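Local coordinates for HydG protein (Carboxydothermus hydrogenoformans, PDB 4RTB) that matures [FeFe]-hydrogenase as a radical SAM enzyme, making carbon monoxide and cyanide with a [4Fe-4S] cluster and S-adenosylmethionine, at residues 48-53 against 62-67; 52-57 against 77-82; 140-145 against 426-431; 378-383 against 438-443. All blocks are in the same frame, centred on the assembly; numbering follows the deposited sequence.

Interaction 1: 48-53 against 62-67; sequences SQIIQK and LIEAGI
The contact of Ile50 and Lys53 with Glu64 packs two consecutive helices roughly crosswise, with apolar side chains beneath and a charged pair at the edge, where helix 43-56 turns through a short loop into helix 62-70 among the N-terminal helices. The axes of 48-53 and 62-67 pass 10.4 Å apart with 105° between their N-to-C directions, so the helices meet at one patch. Ile50 fills it. Its CG1 stands anti to the carbonyl carbon (chi1 -61°) and the chain then runs on extended, which carries CD1 across to the backbone of the other helix, 3.4 Å from Glu64 O. The same methyl packs on the branch of Ile67, with Ile50 CD1 3.8 Å from Ile67 CB. Above this apolar layer the Glu64 side chain slides past Ile50 in the opposite direction, and Glu64 OE2 comes within 3.6 Å of Ile50 CG1. Lys53, extended beyond CG, crosses the glutamate at about a right angle and makes a salt bridge from NZ to Glu64 OE1, modelled too short for its length to be trusted. Gln49 approaches the other oxygen, its amide plane 83° from that of the carboxylate, without a hydrogen bond. Leu60 of the connecting loop touches both Ile50 and Lys53. If the pairing with Lys53 holds despite its doubtful length, it would probably offset the cost of placing the buried Glu64 beside isoleucine.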
loop_
_atom_site.group_PDB
_atom_site.type_symbol
_atom_site.label_atom_id
_atom_site.label_comp_id
_atom_site.label_asym_id
_atom_site.label_seq_id
_atom_site.Cartn_x
_atom_site.Cartn_y
_atom_site.Cartn_z
ATOM N N SER A 48 -25.303 -12.806 13.194
ATOM C CA SER A 48 -25.868 -12.046 14.302
ATOM C C SER A 48 -24.802 -11.729 15.339
ATOM O O SER A 48 -24.564 -10.554 15.647
ATOM C CB SER A 48 -27.024 -12.807 14.952
ATOM O OG SER A 48 -28.071 -13.038 14.027
ATOM N N GLN A 49 -24.121 -12.763 15.832
ATOM C CA GLN A 49 -23.172 -12.557 16.918
ATOM C C GLN A 49 -22.077 -11.613 16.432
ATOM O O GLN A 49 -21.688 -10.685 17.152
ATOM C CB GLN A 49 -22.604 -13.892 17.432
ATOM C CG GLN A 49 -21.571 -14.575 16.550
ATOM C CD GLN A 49 -21.417 -16.050 16.862
ATOM O OE1 GLN A 49 -22.141 -16.599 17.693
ATOM N NE2 GLN A 49 -20.474 -16.702 16.190
ATOM N N ILE A 50 -21.651 -11.793 15.181
ATOM C CA ILE A 50 -20.605 -10.949 14.625
ATOM C C ILE A 50 -21.069 -9.505 14.674
ATOM O O ILE A 50 -20.341 -8.630 15.153
ATOM C CB ILE A 50 -20.245 -11.337 13.180
ATOM C CG1 ILE A 50 -19.728 -12.776 13.128
ATOM C CG2 ILE A 50 -19.201 -10.383 12.620
ATOM C CD1 ILE A 50 -19.425 -13.267 11.730
ATOM N N ILE A 51 -22.302 -9.273 14.229
ATOM C CA ILE A 51 -22.865 -7.929 14.226
ATOM C C ILE A 51 -22.822 -7.340 15.632
ATOM O O ILE A 51 -22.422 -6.185 15.813
ATOM C CB ILE A 51 -24.308 -7.916 13.682
ATOM C CG1 ILE A 51 -24.288 -7.927 12.151
ATOM C CG2 ILE A 51 -25.061 -6.697 14.182
ATOM C CD1 ILE A 51 -25.647 -7.785 11.510
ATOM N N GLN A 52 -23.179 -8.148 16.628
ATOM C CA GLN A 52 -23.159 -7.670 18.005
ATOM C C GLN A 52 -21.733 -7.287 18.384
ATOM O O GLN A 52 -21.498 -6.217 18.953
ATOM C CB GLN A 52 -23.720 -8.725 18.959
ATOM C CG GLN A 52 -25.177 -9.076 18.690
ATOM C CD GLN A 52 -25.728 -10.084 19.678
ATOM O OE1 GLN A 52 -25.492 -9.984 20.882
ATOM N NE2 GLN A 52 -26.463 -11.068 19.171
ATOM N N LYS A 53 -20.782 -8.144 18.019
ATOM C CA LYS A 53 -19.371 -7.876 18.275
ATOM C C LYS A 53 -18.928 -6.567 17.630
ATOM O O LYS A 53 -18.030 -5.895 18.138
ATOM C CB LYS A 53 -18.498 -9.026 17.766
ATOM C CG LYS A 53 -18.226 -10.112 18.792
ATOM C CD LYS A 53 -17.237 -11.130 18.251
ATOM C CE LYS A 53 -16.773 -12.092 19.329
ATOM N NZ LYS A 53 -15.720 -13.017 18.823
ATOM N N LEU A 62 -10.490 -14.551 13.012
ATOM C CA LEU A 62 -10.252 -14.879 11.607
ATOM C C LEU A 62 -11.502 -15.403 10.902
ATOM O O LEU A 62 -11.896 -14.899 9.844
ATOM C CB LEU A 62 -9.130 -15.915 11.500
ATOM C CG LEU A 62 -7.919 -15.625 10.608
ATOM C CD1 LEU A 62 -7.602 -16.835 9.741
ATOM C CD2 LEU A 62 -8.135 -14.386 9.754
ATOM N N ILE A 63 -12.113 -16.420 11.503
ATOM C CA ILE A 63 -13.319 -17.045 10.974
ATOM C C ILE A 63 -14.451 -16.035 10.776
ATOM O O ILE A 63 -15.054 -15.964 9.700
ATOM C CB ILE A 63 -13.814 -18.179 11.911
ATOM C CG1 ILE A 63 -12.700 -19.200 12.176
ATOM C CG2 ILE A 63 -15.044 -18.862 11.332
ATOM C CD1 ILE A 63 -11.906 -18.947 13.447
ATOM N N GLU A 64 -14.723 -15.249 11.815
ATOM C CA GLU A 64 -15.817 -14.284 11.784
ATOM C C GLU A 64 -15.550 -13.171 10.774
ATOM O O GLU A 64 -16.481 -12.607 10.200
ATOM C CB GLU A 64 -16.047 -13.696 13.179
ATOM C CG GLU A 64 -15.822 -14.696 14.307
ATOM C CD GLU A 64 -16.500 -14.293 15.604
ATOM O OE1 GLU A 64 -15.796 -13.866 16.545
ATOM O OE2 GLU A 64 -17.740 -14.419 15.686
ATOM N N ALA A 65 -14.276 -12.857 10.569
ATOM C CA ALA A 65 -13.879 -11.923 9.523
ATOM C C ALA A 65 -14.198 -12.519 8.159
ATOM O O ALA A 65 -14.700 -11.831 7.262
ATOM C CB ALA A 65 -12.396 -11.594 9.629
ATOM N N GLY A 66 -13.910 -13.811 8.017
ATOM C CA GLY A 66 -14.193 -14.532 6.790
ATOM C C GLY A 66 -15.668 -14.505 6.447
ATOM O O GLY A 66 -16.051 -14.226 5.309
ATOM N N ILE A 67 -16.495 -14.796 7.446
ATOM C CA ILE A 67 -17.943 -14.714 7.301
ATOM C C ILE A 67 -18.377 -13.290 6.959
ATOM O O ILE A 67 -19.247 -13.081 6.113
ATOM C CB ILE A 67 -18.649 -15.177 8.588
ATOM C CG1 ILE A 67 -18.241 -16.613 8.920
ATOM C CG2 ILE A 67 -20.160 -15.062 8.448
ATOM C CD1 ILE A 67 -18.433 -16.977 10.374
#

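Interaction 2: 52-57 against 77-82; sequences QKLQKG and DQILFW
Leu54 and Ile79 meet in near-parallel helix-helix packing, a purely apolar contact between helix 43-56 and helix 74-91 in the run of helices preceding strand 95-105. The segment axes of 52-56 and 77-82 lie 9.5 Å apart, with 33° between their directions, and helix 62-70 comes between the two helices in the chain. Ile79 carries the first shell. With CG1 anti to its backbone N (chi1 -175°), it sends that arm across to Leu54, where Ile79 CG1 lies 3.7 Å from Leu54 CB, while its other branch takes the far end of the leucine, Ile79 CG2 to Leu54 CD1 being 3.9 Å. The tip of the arm crosses Gln55 at about a right angle and rests on its aliphatic part, Gln55 CG standing 4.0 Å from Ile79 CD1. Cutting Ile79 back to an alanine would probably leave Leu54 CB and Gln55 CG without their apolar partner and open a gap between the two helices. Leu54 also reaches the backbone of Leu80, the residue after Ile79, its CD1 3.9 Å from Leu80 CA.

Farther out, Ile51, one turn before Gln55, touches Ile79 too, and Leu60 of the loop lies against Leu54. The side chain of Leu80 starts off away from helix 43-56 and packs on Ala311 and Leu312 of helix 303-316. That same helix is held to helix 74-91 by a hydrogen bond between Asp77 OD2 and His304 NE2.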
loop_
_atom_site.group_PDB
_atom_site.type_symbol
_atom_site.label_atom_id
_atom_site.label_comp_id
_atom_site.label_asym_id
_atom_site.label_seq_id
_atom_site.Cartn_x
_atom_site.Cartn_y
_atom_site.Cartn_z
ATOM N N GLN A 52 -23.179 -8.148 16.628
ATOM C CA GLN A 52 -23.159 -7.670 18.005
ATOM C C GLN A 52 -21.733 -7.287 18.384
ATOM O O GLN A 52 -21.498 -6.217 18.953
ATOM C CB GLN A 52 -23.720 -8.725 18.959
ATOM C CG GLN A 52 -25.177 -9.076 18.690
ATOM C CD GLN A 52 -25.728 -10.084 19.678
ATOM O OE1 GLN A 52 -25.492 -9.984 20.882
ATOM N NE2 GLN A 52 -26.463 -11.068 19.171
ATOM N N LYS A 53 -20.782 -8.144 18.019
ATOM C CA LYS A 53 -19.371 -7.876 18.275
ATOM C C LYS A 53 -18.928 -6.567 17.630
ATOM O O LYS A 53 -18.030 -5.895 18.138
ATOM C CB LYS A 53 -18.498 -9.026 17.766
ATOM C CG LYS A 53 -18.226 -10.112 18.792
ATOM C CD LYS A 53 -17.237 -11.130 18.251
ATOM C CE LYS A 53 -16.773 -12.092 19.329
ATOM N NZ LYS A 53 -15.720 -13.017 18.823
ATOM N N LEU A 54 -19.561 -6.203 16.520
ATOM C CA LEU A 54 -19.202 -4.967 15.836
ATOM C C LEU A 54 -19.848 -3.766 16.513
ATOM O O LEU A 54 -19.290 -2.670 16.510
ATOM C CB LEU A 54 -19.599 -5.029 14.361
ATOM C CG LEU A 54 -18.701 -5.900 13.482
ATOM C CD1 LEU A 54 -19.183 -5.891 12.041
ATOM C CD2 LEU A 54 -17.255 -5.434 13.571
ATOM N N GLN A 55 -21.021 -3.979 17.105
ATOM C CA GLN A 55 -21.720 -2.901 17.792
ATOM C C GLN A 55 -21.012 -2.534 19.088
ATOM O O GLN A 55 -20.806 -1.356 19.386
ATOM C CB GLN A 55 -23.166 -3.292 18.078
ATOM C CG GLN A 55 -24.022 -3.432 16.839
ATOM C CD GLN A 55 -25.418 -3.915 17.161
ATOM O OE1 GLN A 55 -25.681 -4.399 18.262
ATOM N NE2 GLN A 55 -26.327 -3.782 16.201
ATOM N N LYS A 56 -20.640 -3.554 19.854
ATOM C CA LYS A 56 -19.946 -3.353 21.118
ATOM C C LYS A 56 -18.523 -2.852 20.888
ATOM O O LYS A 56 -17.929 -2.227 21.765
ATOM C CB LYS A 56 -19.925 -4.650 21.929
ATOM N N GLY A 57 -17.987 -3.125 19.702
ATOM C CA GLY A 57 -16.633 -2.727 19.368
ATOM C C GLY A 57 -15.623 -3.770 19.805
ATOM O O GLY A 57 -14.439 -3.475 19.972
ATOM N N ASP A 77 -23.089 -5.079 6.490
ATOM C CA ASP A 77 -22.225 -4.188 5.724
ATOM C C ASP A 77 -22.198 -2.784 6.321
ATOM O O ASP A 77 -21.132 -2.175 6.441
ATOM C CB ASP A 77 -22.676 -4.138 4.261
ATOM C CG ASP A 77 -22.621 -5.499 3.592
ATOM O OD1 ASP A 77 -22.451 -6.508 4.309
ATOM O OD2 ASP A 77 -22.764 -5.563 2.354
ATOM N N GLN A 78 -23.370 -2.277 6.700
ATOM C CA GLN A 78 -23.469 -0.946 7.294
ATOM C C GLN A 78 -22.713 -0.832 8.623
ATOM O O GLN A 78 -21.990 0.145 8.848
ATOM C CB GLN A 78 -24.938 -0.561 7.497
ATOM C CG GLN A 78 -25.532 0.307 6.389
ATOM C CD GLN A 78 -25.896 -0.471 5.135
ATOM O OE1 GLN A 78 -25.090 -1.231 4.599
ATOM N NE2 GLN A 78 -27.123 -0.280 4.659
ATOM N N ILE A 79 -22.874 -1.824 9.498
ATOM C CA ILE A 79 -22.190 -1.791 10.790
ATOM C C ILE A 79 -20.685 -2.026 10.611
ATOM O O ILE A 79 -19.865 -1.439 11.328
ATOM C CB ILE A 79 -22.784 -2.829 11.787
ATOM C CG1 ILE A 79 -22.142 -2.690 13.172
ATOM C CG2 ILE A 79 -22.625 -4.252 11.274
ATOM C CD1 ILE A 79 -22.370 -1.347 13.832
ATOM N N LEU A 80 -20.328 -2.863 9.641
ATOM C CA LEU A 80 -18.927 -3.102 9.315
ATOM C C LEU A 80 -18.251 -1.807 8.887
ATOM O O LEU A 80 -17.209 -1.429 9.431
ATOM C CB LEU A 80 -18.801 -4.154 8.211
ATOM C CG LEU A 80 -17.439 -4.341 7.537
ATOM C CD1 LEU A 80 -16.396 -4.849 8.520
ATOM C CD2 LEU A 80 -17.564 -5.282 6.346
ATOM N N PHE A 81 -18.858 -1.126 7.920
ATOM C CA PHE A 81 -18.314 0.128 7.412
ATOM C C PHE A 81 -18.243 1.169 8.521
ATOM O O PHE A 81 -17.249 1.888 8.647
ATOM C CB PHE A 81 -19.154 0.649 6.242
ATOM C CG PHE A 81 -19.104 -0.228 5.022
ATOM C CD1 PHE A 81 -18.154 -1.232 4.909
ATOM C CD2 PHE A 81 -20.001 -0.045 3.983
ATOM C CE1 PHE A 81 -18.101 -2.038 3.789
ATOM C CE2 PHE A 81 -19.954 -0.849 2.856
ATOM C CZ PHE A 81 -19.003 -1.847 2.761
ATOM N N TRP A 82 -19.302 1.236 9.322
ATOM C CA TRP A 82 -19.362 2.146 10.461
ATOM C C TRP A 82 -18.154 1.960 11.385
ATOM O O TRP A 82 -17.428 2.921 11.689
ATOM C CB TRP A 82 -20.667 1.925 11.226
ATOM C CG TRP A 82 -20.949 2.932 12.290
ATOM C CD1 TRP A 82 -21.316 4.233 12.112
ATOM C CD2 TRP A 82 -20.915 2.714 13.703
ATOM N NE1 TRP A 82 -21.500 4.844 13.327
ATOM C CE2 TRP A 82 -21.261 3.930 14.322
ATOM C CE3 TRP A 82 -20.619 1.608 14.507
ATOM C CZ2 TRP A 82 -21.320 4.074 15.706
ATOM C CZ3 TRP A 82 -20.678 1.751 15.880
ATOM C CH2 TRP A 82 -21.028 2.973 16.467
#

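Interaction 3: 140-145 against 426-431; sequences AIREMG and FVEYLY
Glu428 is the first residue of 426-431 to meet the end of helix 131-144, and it does so by charge. Its side chain, with CG anti to the backbone N (chi1 179°) and extended beyond, crosses Arg142 at about a right angle and brings OE2 to the edge of the guanidinium, near its plane, although carboxylate and guanidinium are turned 61° apart. This salt bridge is long, with Arg142 NH2 3.9 Å from Glu428 OE2. Each group has a stronger partner: Arg142 pairs with Glu432 and also Asp177, and Glu428 pairs with Arg179. The two arginines are likely to ease the closeness of the Glu428 and Glu432 carboxylates.

Next in sequence, Tyr429 turns a ring edge to the backbone that ends the helix. Its CE2 is 3.7 Å from Met144 O, its CD2 is 3.8 Å from Gly145 CA, and Gly145 O lies in the plane of the ring at that edge. Gly145 closes the helix in a Schellman motif with phi 123°, and any side chain there would point straight at the ring. A serine in place of Tyr429 is likely to leave a gap beside Met144 and Gly145 and to deprive Phe391 of the ring it meets.

Beyond the tyrosine, Leu430 turns to Tyr441 and Leu448 of helix 438-454. With Phe426 and Tyr429 on helix 375-384 and Val427 on helix 459-468, helix 419-432 lies among these neighbours and touches helix 131-144 just where that beta-alpha-beta connection, begun at strand 95-105, turns into parallel strand 148-153.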
loop_
_atom_site.group_PDB
_atom_site.type_symbol
_atom_site.label_atom_id
_atom_site.label_comp_id
_atom_site.label_asym_id
_atom_site.label_seq_id
_atom_site.Cartn_x
_atom_site.Cartn_y
_atom_site.Cartn_z
ATOM N N ALA A 140 11.998 15.381 -10.690
ATOM C CA ALA A 140 10.696 15.711 -11.267
ATOM C C ALA A 140 9.570 15.402 -10.287
ATOM O O ALA A 140 8.610 16.165 -10.164
ATOM C CB ALA A 140 10.488 14.956 -12.571
ATOM N N ILE A 141 9.700 14.276 -9.597
ATOM C CA ILE A 141 8.752 13.879 -8.564
ATOM C C ILE A 141 8.805 14.837 -7.371
ATOM O O ILE A 141 7.777 15.158 -6.775
ATOM C CB ILE A 141 9.026 12.433 -8.094
ATOM C CG1 ILE A 141 8.689 11.443 -9.210
ATOM C CG2 ILE A 141 8.235 12.096 -6.848
ATOM C CD1 ILE A 141 8.827 9.993 -8.804
ATOM N N ARG A 142 10.003 15.306 -7.034
ATOM C CA ARG A 142 10.162 16.221 -5.904
ATOM C C ARG A 142 9.578 17.602 -6.195
ATOM O O ARG A 142 8.960 18.216 -5.323
ATOM C CB ARG A 142 11.637 16.357 -5.524
ATOM C CG ARG A 142 11.871 17.258 -4.323
ATOM C CD ARG A 142 11.124 16.733 -3.112
ATOM N NE ARG A 142 11.283 17.581 -1.936
ATOM C CZ ARG A 142 10.375 18.458 -1.519
ATOM N NH1 ARG A 142 9.238 18.603 -2.186
ATOM N NH2 ARG A 142 10.604 19.186 -0.436
ATOM N N GLU A 143 9.788 18.085 -7.419
ATOM C CA GLU A 143 9.250 19.375 -7.857
ATOM C C GLU A 143 7.726 19.417 -7.744
ATOM O O GLU A 143 7.128 20.477 -7.553
ATOM C CB GLU A 143 9.672 19.665 -9.302
ATOM C CG GLU A 143 10.750 20.733 -9.448
ATOM C CD GLU A 143 12.131 20.157 -9.720
ATOM O OE1 GLU A 143 12.334 19.573 -10.806
ATOM O OE2 GLU A 143 13.016 20.294 -8.849
ATOM N N MET A 144 7.115 18.245 -7.874
ATOM C CA MET A 144 5.673 18.076 -7.765
ATOM C C MET A 144 5.184 18.426 -6.363
ATOM O O MET A 144 4.079 18.940 -6.185
ATOM C CB MET A 144 5.307 16.633 -8.111
ATOM C CG MET A 144 3.930 16.423 -8.691
ATOM S SD MET A 144 3.878 14.822 -9.522
ATOM C CE MET A 144 5.196 15.029 -10.719
ATOM N N GLY A 145 6.026 18.147 -5.373
ATOM C CA GLY A 145 5.678 18.359 -3.981
ATOM C C GLY A 145 5.812 17.068 -3.197
ATOM O O GLY A 145 5.815 17.072 -1.964
ATOM N N PHE A 426 2.303 19.066 5.339
ATOM C CA PHE A 426 1.360 19.727 4.445
ATOM C C PHE A 426 1.644 21.226 4.349
ATOM O O PHE A 426 1.456 21.833 3.292
ATOM C CB PHE A 426 -0.077 19.488 4.908
ATOM C CG PHE A 426 -1.115 20.021 3.963
ATOM C CD1 PHE A 426 -2.006 20.999 4.371
ATOM C CD2 PHE A 426 -1.193 19.549 2.662
ATOM C CE1 PHE A 426 -2.963 21.494 3.502
ATOM C CE2 PHE A 426 -2.145 20.040 1.787
ATOM C CZ PHE A 426 -3.032 21.013 2.208
ATOM N N VAL A 427 2.098 21.817 5.451
ATOM C CA VAL A 427 2.503 23.218 5.455
ATOM C C VAL A 427 3.627 23.416 4.447
ATOM O O VAL A 427 3.570 24.318 3.610
ATOM C CB VAL A 427 2.969 23.690 6.855
ATOM C CG1 VAL A 427 3.640 25.051 6.765
ATOM C CG2 VAL A 427 1.802 23.747 7.828
ATOM N N GLU A 428 4.637 22.553 4.521
ATOM C CA GLU A 428 5.777 22.619 3.611
ATOM C C GLU A 428 5.344 22.452 2.163
ATOM O O GLU A 428 5.844 23.148 1.272
ATOM C CB GLU A 428 6.818 21.560 3.965
ATOM C CG GLU A 428 8.016 21.561 3.033
ATOM C CD GLU A 428 9.252 20.979 3.679
ATOM O OE1 GLU A 428 9.145 20.485 4.819
ATOM O OE2 GLU A 428 10.329 21.021 3.051
ATOM N N TYR A 429 4.417 21.528 1.931
ATOM C CA TYR A 429 3.860 21.366 0.594
ATOM C C TYR A 429 3.245 22.670 0.101
ATOM O O TYR A 429 3.538 23.120 -1.008
ATOM C CB TYR A 429 2.805 20.262 0.559
ATOM C CG TYR A 429 2.107 20.172 -0.779
ATOM C CD1 TYR A 429 0.869 20.768 -0.982
ATOM C CD2 TYR A 429 2.699 19.514 -1.847
ATOM C CE1 TYR A 429 0.234 20.698 -2.208
ATOM C CE2 TYR A 429 2.073 19.438 -3.076
ATOM C CZ TYR A 429 0.840 20.031 -3.250
ATOM O OH TYR A 429 0.211 19.957 -4.473
ATOM N N LEU A 430 2.390 23.265 0.928
ATOM C CA LEU A 430 1.694 24.495 0.564
ATOM C C LEU A 430 2.668 25.618 0.254
ATOM O O LEU A 430 2.489 26.360 -0.713
ATOM C CB LEU A 430 0.743 24.930 1.678
ATOM C CG LEU A 430 -0.512 24.084 1.887
ATOM C CD1 LEU A 430 -1.291 24.624 3.066
ATOM C CD2 LEU A 430 -1.368 24.069 0.632
ATOM N N TYR A 431 3.697 25.742 1.084
ATOM C CA TYR A 431 4.722 26.746 0.863
ATOM C C TYR A 431 5.462 26.482 -0.448
ATOM O O TYR A 431 5.856 27.417 -1.141
ATOM C CB TYR A 431 5.695 26.780 2.043
ATOM C CG TYR A 431 6.983 27.513 1.755
ATOM C CD1 TYR A 431 6.981 28.860 1.415
ATOM C CD2 TYR A 431 8.204 26.858 1.831
ATOM C CE1 TYR A 431 8.158 29.531 1.150
ATOM C CE2 TYR A 431 9.386 27.519 1.570
ATOM C CZ TYR A 431 9.358 28.855 1.230
ATOM O OH TYR A 431 10.537 29.515 0.969
#

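Interaction 4: 378-383 against 438-443; sequences IVEVLI and PELYKK
Lys443 leaves its helix with CG anti to the backbone N (chi1 -161°) and bends at chi3 (-62°), a kink that swings its ammonium group across to Glu380, whose own chain is extended beyond CG. The two side chains cross at about a right angle, and Lys443 NZ gives a hydrogen bond of 3.1 Å to Glu380 OE2, on the lone pair that faces away from the other carboxylate oxygen, completing a salt bridge. Beneath it the methylenes do the packing. Leu440 reaches over with CD1 3.7 Å from Glu380 CG, crossing obliquely, while the stem of the lysine lies on Ile383, Lys443 CD being 4.1 Å from Ile383 CG2. The axes of 378-383 and 438-443 run 11.1 Å apart with 27° between them, a near-parallel packing that joins helix 375-384, in the biotin and thiamin synthesis associated (BATS) region, to helix 438-454 near the C terminus. Helix 419-432 fills in along one flank, where Phe426 touches both Val379 and Ile383. The two long charged side chains thus meet at a partly exposed edge above the buried Leu440 and Ile383, their hydrocarbon parts extending the apolar surface up to the charges.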
loop_
_atom_site.group_PDB
_atom_site.type_symbol
_atom_site.label_atom_id
_atom_site.label_comp_id
_atom_site.label_asym_id
_atom_site.label_seq_id
_atom_site.Cartn_x
_atom_site.Cartn_y
_atom_site.Cartn_z
ATOM N N ILE A 378 -5.663 16.527 -7.045
ATOM C CA ILE A 378 -6.116 15.534 -6.080
ATOM C C ILE A 378 -5.922 16.035 -4.652
ATOM O O ILE A 378 -6.619 15.591 -3.743
ATOM C CB ILE A 378 -5.393 14.174 -6.269
ATOM C CG1 ILE A 378 -4.254 13.998 -5.264
ATOM C CG2 ILE A 378 -4.904 14.011 -7.699
ATOM C CD1 ILE A 378 -4.516 12.919 -4.238
ATOM N N VAL A 379 -4.984 16.960 -4.454
ATOM C CA VAL A 379 -4.804 17.570 -3.140
ATOM C C VAL A 379 -5.981 18.490 -2.851
ATOM O O VAL A 379 -6.495 18.527 -1.733
ATOM C CB VAL A 379 -3.482 18.359 -3.044
ATOM C CG1 VAL A 379 -3.485 19.277 -1.833
ATOM C CG2 VAL A 379 -2.303 17.404 -2.983
ATOM N N GLU A 380 -6.399 19.226 -3.875
ATOM C CA GLU A 380 -7.595 20.055 -3.810
ATOM C C GLU A 380 -8.804 19.209 -3.412
ATOM O O GLU A 380 -9.500 19.505 -2.431
ATOM C CB GLU A 380 -7.831 20.729 -5.161
ATOM C CG GLU A 380 -8.370 22.144 -5.109
ATOM C CD GLU A 380 -8.284 22.829 -6.463
ATOM O OE1 GLU A 380 -7.760 22.205 -7.413
ATOM O OE2 GLU A 380 -8.735 23.987 -6.577
ATOM N N VAL A 381 -9.039 18.145 -4.176
ATOM C CA VAL A 381 -10.155 17.245 -3.911
ATOM C C VAL A 381 -10.094 16.672 -2.496
ATOM O O VAL A 381 -11.098 16.663 -1.786
ATOM C CB VAL A 381 -10.199 16.085 -4.924
ATOM C CG1 VAL A 381 -11.381 15.172 -4.636
ATOM C CG2 VAL A 381 -10.273 16.625 -6.344
ATOM N N LEU A 382 -8.917 16.205 -2.087
ATOM C CA LEU A 382 -8.739 15.661 -0.745
ATOM C C LEU A 382 -9.084 16.690 0.320
ATOM O O LEU A 382 -9.757 16.380 1.305
ATOM C CB LEU A 382 -7.303 15.172 -0.539
ATOM C CG LEU A 382 -6.924 13.832 -1.169
ATOM C CD1 LEU A 382 -5.488 13.470 -0.825
ATOM C CD2 LEU A 382 -7.878 12.746 -0.713
ATOM N N ILE A 383 -8.624 17.916 0.113
ATOM C CA ILE A 383 -8.815 18.967 1.095
ATOM C C ILE A 383 -10.289 19.357 1.170
ATOM O O ILE A 383 -10.757 19.833 2.206
ATOM C CB ILE A 383 -7.935 20.202 0.775
ATOM C CG1 ILE A 383 -7.326 20.772 2.053
ATOM C CG2 ILE A 383 -8.715 21.276 0.024
ATOM C CD1 ILE A 383 -6.497 22.005 1.815
ATOM N N PRO A 438 -1.676 29.846 -6.376
ATOM C CA PRO A 438 -1.933 30.722 -5.229
ATOM C C PRO A 438 -3.256 30.408 -4.525
ATOM O O PRO A 438 -3.308 30.383 -3.289
ATOM C CB PRO A 438 -1.961 32.120 -5.860
ATOM C CG PRO A 438 -1.211 31.969 -7.157
ATOM C CD PRO A 438 -1.568 30.602 -7.634
ATOM N N GLU A 439 -4.311 30.170 -5.300
ATOM C CA GLU A 439 -5.627 29.910 -4.726
ATOM C C GLU A 439 -5.596 28.644 -3.882
ATOM O O GLU A 439 -6.244 28.558 -2.834
ATOM C CB GLU A 439 -6.685 29.792 -5.824
ATOM N N LEU A 440 -4.826 27.665 -4.343
ATOM C CA LEU A 440 -4.640 26.429 -3.601
ATOM C C LEU A 440 -3.894 26.698 -2.296
ATOM O O LEU A 440 -4.159 26.057 -1.281
ATOM C CB LEU A 440 -3.885 25.407 -4.450
ATOM C CG LEU A 440 -3.834 23.982 -3.901
ATOM C CD1 LEU A 440 -5.240 23.460 -3.669
ATOM C CD2 LEU A 440 -3.080 23.073 -4.855
ATOM N N TYR A 441 -2.964 27.651 -2.332
ATOM C CA TYR A 441 -2.215 28.054 -1.143
ATOM C C TYR A 441 -3.148 28.660 -0.101
ATOM O O TYR A 441 -3.061 28.347 1.092
ATOM C CB TYR A 441 -1.112 29.050 -1.516
ATOM C CG TYR A 441 -0.300 29.576 -0.349
ATOM C CD1 TYR A 441 -0.536 30.841 0.176
ATOM C CD2 TYR A 441 0.714 28.812 0.216
ATOM C CE1 TYR A 441 0.210 31.326 1.239
ATOM C CE2 TYR A 441 1.464 29.289 1.278
ATOM C CZ TYR A 441 1.209 30.545 1.785
ATOM O OH TYR A 441 1.955 31.020 2.840
ATOM N N LYS A 442 -4.047 29.525 -0.563
ATOM C CA LYS A 442 -5.031 30.146 0.320
ATOM C C LYS A 442 -5.981 29.107 0.914
ATOM O O LYS A 442 -6.227 29.093 2.125
ATOM C CB LYS A 442 -5.827 31.213 -0.434
ATOM N N LYS A 443 -6.507 28.241 0.052
ATOM C CA LYS A 443 -7.431 27.196 0.476
ATOM C C LYS A 443 -6.777 26.291 1.517
ATOM O O LYS A 443 -7.382 25.962 2.544
ATOM C CB LYS A 443 -7.897 26.377 -0.731
ATOM C CG LYS A 443 -9.178 25.591 -0.496
ATOM C CD LYS A 443 -9.598 24.819 -1.740
ATOM C CE LYS A 443 -9.891 25.750 -2.906
ATOM N NZ LYS A 443 -10.359 25.003 -4.106
#

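How the interactions relate
From the N terminus, helix 43-56 serves both of the first two contacts. Interaction 1 closes the short loop to helix 62-70, and interaction 2 starts from the same stretch, sharing Gln52 and Lys53, but closes a longer loop to helix 74-91. Their centres are 9 Å apart. Both close before interaction 3 opens, with centres of 1 and 3 about 43 Å apart on opposite sides of the chain's centre. Interaction 3 spans some 280 residues, and interaction 4 crosses it, since 378-383 falls within that span and 438-443 after it. These two touch through Tyr429 and Val379, joining the C-terminal helices to helices 131-144 and 375-384.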